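Local coordinates for protein ALDH21) (Physcomitrella patens subsp. patens, PDB 5MZ5) that oxidises succinic semialdehyde with NADP(+) as cofactor, as a member of the aldehyde dehydrogenase family, at residues 374-387 against 399-413. Sequence-based numbering, arbitrary orientation.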
loop_
_atom_site.group_PDB
_atom_site.type_symbol
_atom_site.label_atom_id
_atom_site.label_comp_id
_atom_site.label_asym_id
_atom_site.label_seq_id
_atom_site.Cartn_x
_atom_site.Cartn_y
_atom_site.Cartn_z
ATOM N N TRP A 374 26.951 -37.721 13.955
ATOM C CA TRP A 374 25.857 -37.786 12.989
ATOM C C TRP A 374 26.332 -38.247 11.625
ATOM O O TRP A 374 25.605 -38.979 10.964
ATOM C CB TRP A 374 25.070 -36.470 12.930
ATOM C CG TRP A 374 24.179 -36.257 14.120
ATOM C CD1 TRP A 374 24.145 -36.994 15.273
ATOM C CD2 TRP A 374 23.197 -35.228 14.274
ATOM N NE1 TRP A 374 23.203 -36.486 16.133
ATOM C CE2 TRP A 374 22.607 -35.398 15.549
ATOM C CE3 TRP A 374 22.770 -34.153 13.466
ATOM C CZ2 TRP A 374 21.579 -34.572 16.014
ATOM C CZ3 TRP A 374 21.767 -33.323 13.940
ATOM C CH2 TRP A 374 21.199 -33.522 15.207
ATOM N N VAL A 375 27.569 -37.884 11.227
ATOM C CA VAL A 375 28.163 -38.335 9.961
ATOM C C VAL A 375 28.385 -39.865 10.029
ATOM O O VAL A 375 27.980 -40.582 9.103
ATOM C CB VAL A 375 29.447 -37.533 9.590
ATOM C CG1 VAL A 375 30.256 -38.219 8.491
ATOM C CG2 VAL A 375 29.110 -36.092 9.199
ATOM N N LYS A 376 29.003 -40.358 11.132
ATOM C CA LYS A 376 29.258 -41.788 11.336
ATOM C C LYS A 376 27.938 -42.576 11.362
ATOM O O LYS A 376 27.829 -43.608 10.702
ATOM C CB LYS A 376 30.086 -42.049 12.611
ATOM C CG LYS A 376 31.546 -41.617 12.502
ATOM C CD LYS A 376 32.392 -42.207 13.608
ATOM C CE LYS A 376 33.398 -41.251 14.197
ATOM N NZ LYS A 376 32.813 -40.471 15.330
ATOM N N GLU A 377 26.923 -42.048 12.064
ATOM C CA GLU A 377 25.601 -42.663 12.141
ATOM C C GLU A 377 24.947 -42.749 10.745
ATOM O O GLU A 377 24.366 -43.784 10.421
ATOM C CB GLU A 377 24.714 -41.894 13.125
ATOM C CG GLU A 377 23.340 -42.504 13.362
ATOM C CD GLU A 377 22.208 -41.516 13.579
ATOM O OE1 GLU A 377 22.486 -40.360 13.976
ATOM O OE2 GLU A 377 21.036 -41.906 13.376
ATOM N N ALA A 378 25.074 -41.679 9.921
ATOM C CA ALA A 378 24.530 -41.614 8.559
ATOM C C ALA A 378 25.138 -42.707 7.676
ATOM O O ALA A 378 24.395 -43.377 6.954
ATOM C CB ALA A 378 24.772 -40.237 7.953
ATOM N N VAL A 379 26.478 -42.913 7.775
ATOM C CA VAL A 379 27.192 -43.932 7.015
ATOM C C VAL A 379 26.830 -45.353 7.533
ATOM O O VAL A 379 26.663 -46.263 6.718
ATOM C CB VAL A 379 28.732 -43.691 6.872
ATOM C CG1 VAL A 379 29.064 -42.268 6.401
ATOM C CG2 VAL A 379 29.519 -44.067 8.116
ATOM N N ALA A 380 26.638 -45.510 8.869
ATOM C CA ALA A 380 26.255 -46.788 9.512
ATOM C C ALA A 380 24.851 -47.243 9.065
ATOM O O ALA A 380 24.604 -48.435 8.910
ATOM C CB ALA A 380 26.304 -46.656 11.036
ATOM N N LYS A 381 23.959 -46.274 8.814
ATOM C CA LYS A 381 22.587 -46.490 8.371
ATOM C C LYS A 381 22.448 -46.687 6.839
ATOM O O LYS A 381 21.324 -46.844 6.347
ATOM C CB LYS A 381 21.685 -45.365 8.885
ATOM C CG LYS A 381 21.325 -45.519 10.354
ATOM C CD LYS A 381 20.253 -44.529 10.771
ATOM C CE LYS A 381 19.574 -44.932 12.061
ATOM N NZ LYS A 381 20.445 -44.711 13.246
ATOM N N GLY A 382 23.570 -46.706 6.112
ATOM C CA GLY A 382 23.557 -46.911 4.666
ATOM C C GLY A 382 24.023 -45.766 3.777
ATOM O O GLY A 382 24.136 -45.951 2.562
ATOM N N GLY A 383 24.302 -44.596 4.360
ATOM C CA GLY A 383 24.796 -43.442 3.609
ATOM C C GLY A 383 26.190 -43.662 3.040
ATOM O O GLY A 383 27.054 -44.244 3.702
ATOM N N LYS A 384 26.422 -43.202 1.809
ATOM C CA LYS A 384 27.727 -43.347 1.161
ATOM C C LYS A 384 28.529 -42.044 1.272
ATOM O O LYS A 384 28.140 -41.021 0.695
ATOM C CB LYS A 384 27.582 -43.815 -0.306
ATOM C CG LYS A 384 28.915 -44.136 -0.980
ATOM C CD LYS A 384 28.764 -44.242 -2.493
ATOM C CE LYS A 384 30.096 -44.242 -3.201
ATOM N NZ LYS A 384 29.947 -43.949 -4.650
ATOM N N LEU A 385 29.646 -42.086 2.020
ATOM C CA LEU A 385 30.518 -40.936 2.205
ATOM C C LEU A 385 31.288 -40.657 0.910
ATOM O O LEU A 385 32.031 -41.522 0.433
ATOM C CB LEU A 385 31.466 -41.179 3.395
ATOM C CG LEU A 385 32.388 -40.023 3.820
ATOM C CD1 LEU A 385 31.596 -38.881 4.478
ATOM C CD2 LEU A 385 33.450 -40.523 4.771
ATOM N N LEU A 386 31.068 -39.466 0.321
ATOM C CA LEU A 386 31.723 -39.071 -0.929
ATOM C C LEU A 386 33.028 -38.325 -0.694
ATOM O O LEU A 386 33.953 -38.448 -1.502
ATOM C CB LEU A 386 30.786 -38.272 -1.847
ATOM C CG LEU A 386 29.475 -38.942 -2.263
ATOM C CD1 LEU A 386 28.665 -38.007 -3.170
ATOM C CD2 LEU A 386 29.709 -40.311 -2.934
ATOM N N THR A 387 33.099 -37.560 0.420
ATOM C CA THR A 387 34.279 -36.785 0.835
ATOM C C THR A 387 34.117 -36.304 2.285
ATOM O O THR A 387 32.991 -36.223 2.782
ATOM C CB THR A 387 34.529 -35.623 -0.152
ATOM O OG1 THR A 387 35.808 -35.047 0.102
ATOM C CG2 THR A 387 33.415 -34.558 -0.124
ATOM N N THR A 399 31.897 -32.096 4.185
ATOM C CA THR A 399 31.403 -33.446 3.953
ATOM C C THR A 399 30.221 -33.495 3.004
ATOM O O THR A 399 29.359 -32.627 3.050
ATOM C CB THR A 399 31.028 -34.059 5.323
ATOM O OG1 THR A 399 32.110 -33.902 6.240
ATOM C CG2 THR A 399 30.628 -35.523 5.242
ATOM N N VAL A 400 30.172 -34.555 2.178
ATOM C CA VAL A 400 29.076 -34.892 1.260
ATOM C C VAL A 400 28.747 -36.377 1.447
ATOM O O VAL A 400 29.624 -37.221 1.337
ATOM C CB VAL A 400 29.313 -34.537 -0.239
ATOM C CG1 VAL A 400 28.042 -34.772 -1.062
ATOM C CG2 VAL A 400 29.786 -33.093 -0.398
ATOM N N ILE A 401 27.491 -36.677 1.769
ATOM C CA ILE A 401 27.013 -38.046 1.973
ATOM C C ILE A 401 25.821 -38.287 1.050
ATOM O O ILE A 401 24.887 -37.489 1.012
ATOM C CB ILE A 401 26.687 -38.422 3.452
ATOM C CG1 ILE A 401 27.520 -37.608 4.482
ATOM C CG2 ILE A 401 26.836 -39.945 3.657
ATOM C CD1 ILE A 401 27.046 -37.699 5.944
ATOM N N GLU A 402 25.865 -39.400 0.338
ATOM C CA GLU A 402 24.868 -39.827 -0.625
ATOM C C GLU A 402 23.905 -40.866 -0.026
ATOM O O GLU A 402 24.329 -41.744 0.719
ATOM C CB GLU A 402 25.609 -40.390 -1.848
ATOM C CG GLU A 402 24.761 -40.980 -2.953
ATOM C CD GLU A 402 25.641 -41.486 -4.078
ATOM O OE1 GLU A 402 26.193 -42.607 -3.960
ATOM O OE2 GLU A 402 25.865 -40.708 -5.030
ATOM N N ASP A 403 22.597 -40.724 -0.347
ATOM C CA ASP A 403 21.492 -41.622 0.035
ATOM C C ASP A 403 21.403 -41.932 1.547
ATOM O O ASP A 403 21.303 -43.095 1.956
ATOM C CB ASP A 403 21.530 -42.921 -0.808
ATOM C CG ASP A 403 21.416 -42.676 -2.307
ATOM O OD1 ASP A 403 20.763 -41.667 -2.703
ATOM O OD2 ASP A 403 21.989 -43.478 -3.086
ATOM N N VAL A 404 21.394 -40.876 2.367
ATOM C CA VAL A 404 21.238 -41.011 3.812
ATOM C C VAL A 404 19.738 -41.287 4.092
ATOM O O VAL A 404 18.888 -40.520 3.627
ATOM C CB VAL A 404 21.775 -39.770 4.571
ATOM C CG1 VAL A 404 21.403 -39.813 6.051
ATOM C CG2 VAL A 404 23.284 -39.645 4.403
ATOM N N PRO A 405 19.389 -42.391 4.802
ATOM C CA PRO A 405 17.961 -42.669 5.058
ATOM C C PRO A 405 17.299 -41.662 6.003
ATOM O O PRO A 405 17.972 -40.994 6.783
ATOM C CB PRO A 405 17.967 -44.103 5.616
ATOM C CG PRO A 405 19.305 -44.267 6.206
ATOM C CD PRO A 405 20.255 -43.444 5.380
ATOM N N ILE A 406 15.973 -41.560 5.906
ATOM C CA ILE A 406 15.106 -40.656 6.666
ATOM C C ILE A 406 15.248 -40.822 8.205
ATOM O O ILE A 406 15.077 -39.849 8.929
ATOM C CB ILE A 406 13.622 -40.786 6.164
ATOM C CG1 ILE A 406 12.752 -39.600 6.621
ATOM C CG2 ILE A 406 12.973 -42.140 6.518
ATOM C CD1 ILE A 406 12.750 -38.396 5.683
ATOM N N GLU A 407 15.562 -42.037 8.687
ATOM C CA GLU A 407 15.701 -42.314 10.119
ATOM C C GLU A 407 17.001 -41.729 10.726
ATOM O O GLU A 407 17.027 -41.471 11.936
ATOM C CB GLU A 407 15.530 -43.818 10.444
ATOM C CG GLU A 407 16.425 -44.771 9.656
ATOM C CD GLU A 407 15.925 -45.261 8.305
ATOM O OE1 GLU A 407 16.514 -46.240 7.792
ATOM O OE2 GLU A 407 14.962 -44.675 7.752
ATOM N N ALA A 408 18.053 -41.492 9.900
ATOM C CA ALA A 408 19.317 -40.902 10.378
ATOM C C ALA A 408 19.140 -39.447 10.828
ATOM O O ALA A 408 18.423 -38.676 10.171
ATOM C CB ALA A 408 20.391 -40.990 9.308
ATOM N N ASN A 409 19.788 -39.082 11.962
ATOM C CA ASN A 409 19.750 -37.732 12.544
ATOM C C ASN A 409 20.221 -36.656 11.576
ATOM O O ASN A 409 19.669 -35.552 11.591
ATOM C CB ASN A 409 20.567 -37.655 13.823
ATOM C CG ASN A 409 19.881 -38.241 15.020
ATOM O OD1 ASN A 409 18.715 -37.958 15.303
ATOM N ND2 ASN A 409 20.608 -39.043 15.777
ATOM N N ALA A 410 21.224 -36.985 10.727
ATOM C CA ALA A 410 21.778 -36.084 9.713
ATOM C C ALA A 410 20.693 -35.681 8.698
ATOM O O ALA A 410 20.738 -34.567 8.192
ATOM C CB ALA A 410 22.955 -36.741 9.006
ATOM N N ARG A 411 19.697 -36.557 8.455
ATOM C CA ARG A 411 18.599 -36.284 7.529
ATOM C C ARG A 411 17.386 -35.611 8.209
ATOM O O ARG A 411 16.821 -34.662 7.665
ATOM C CB ARG A 411 18.203 -37.572 6.761
ATOM C CG ARG A 411 16.961 -37.469 5.846
ATOM C CD ARG A 411 17.004 -36.330 4.818
ATOM N NE ARG A 411 15.769 -36.253 4.031
ATOM C CZ ARG A 411 14.650 -35.644 4.422
ATOM N NH1 ARG A 411 14.600 -35.015 5.587
ATOM N NH2 ARG A 411 13.576 -35.658 3.646
ATOM N N LYS A 412 17.009 -36.095 9.392
ATOM C CA LYS A 412 15.856 -35.649 10.172
ATOM C C LYS A 412 16.051 -34.282 10.854
ATOM O O LYS A 412 15.113 -33.476 10.905
ATOM C CB LYS A 412 15.514 -36.755 11.193
ATOM C CG LYS A 412 14.309 -36.517 12.105
ATOM C CD LYS A 412 13.877 -37.794 12.867
ATOM C CE LYS A 412 14.968 -38.558 13.611
ATOM N NZ LYS A 412 15.502 -37.813 14.785
ATOM N N GLU A 413 17.254 -34.028 11.392
ATOM C CA GLU A 413 17.536 -32.816 12.163
ATOM C C GLU A 413 18.473 -31.846 11.461
ATOM O O GLU A 413 19.161 -32.214 10.507
ATOM C CB GLU A 413 18.158 -33.187 13.536
ATOM C CG GLU A 413 17.470 -34.296 14.314
ATOM C CD GLU A 413 16.047 -34.030 14.764
ATOM O OE1 GLU A 413 15.667 -32.847 14.925
ATOM O OE2 GLU A 413 15.311 -35.020 14.976
HETATM O O HOH W 1 23.014 -39.432 11.064
#
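Strands 384-387 and 399-402 run antiparallel, Lys384 and Glu402 exchanging two near-straight backbone bonds (N to O 2.8 Å each way) before a beta bulge between Leu385 and Thr387 shifts the register by one. The axis of helix 374-380 passes 9.6 Å from that of strand 399-402, their directions 22° apart. A Schellman motif at Gly382 ends the helix and turns the chain into the strand; a CB on Gly383 would clash with Val404 CG2. Beneath the helix, Ala378 CB rests on Val404 CG1 (3.9 Å), Ile401 CD1 and Ala410 CB. Farther along, Asn409 CB sits over one face of the Trp374 ring, 3.5 Å from the centroid of the five-membered ring, in a CH-pi contact, while Glu413 CB approaches CH2 obliquely. A first torsion of -176° swings Glu377 CG opposite its main-chain nitrogen and carries the carboxylate to the start of helix 409-412: Asn409 ND2 meets OE1 at 2.9 Å from the syn side but tilted out of the carboxylate plane, in a bent bond, the backbone N of Asn409 reaches OE2 weakly, and Lys381 NZ forms a salt bridge to OE2. A water donates to Trp374 O (2.6 Å) and accepts from Ala410 N, tying the two helices together. Replacing Trp374 with an alanine would probably uncover Asn409 CB and open a gap beside Glu413. Lys384 and Glu402 run side by side, but Glu402 OE2 turns to Tyr333 and Lys337. Strand 399-402 is sandwiched in its sheet between strand 384-387 and the parallel strand 419-425, with helix 333-345 packed against Leu386, Thr387 and Val400, and helix 409-412 leads on to the NADP(+)-binding Glu414.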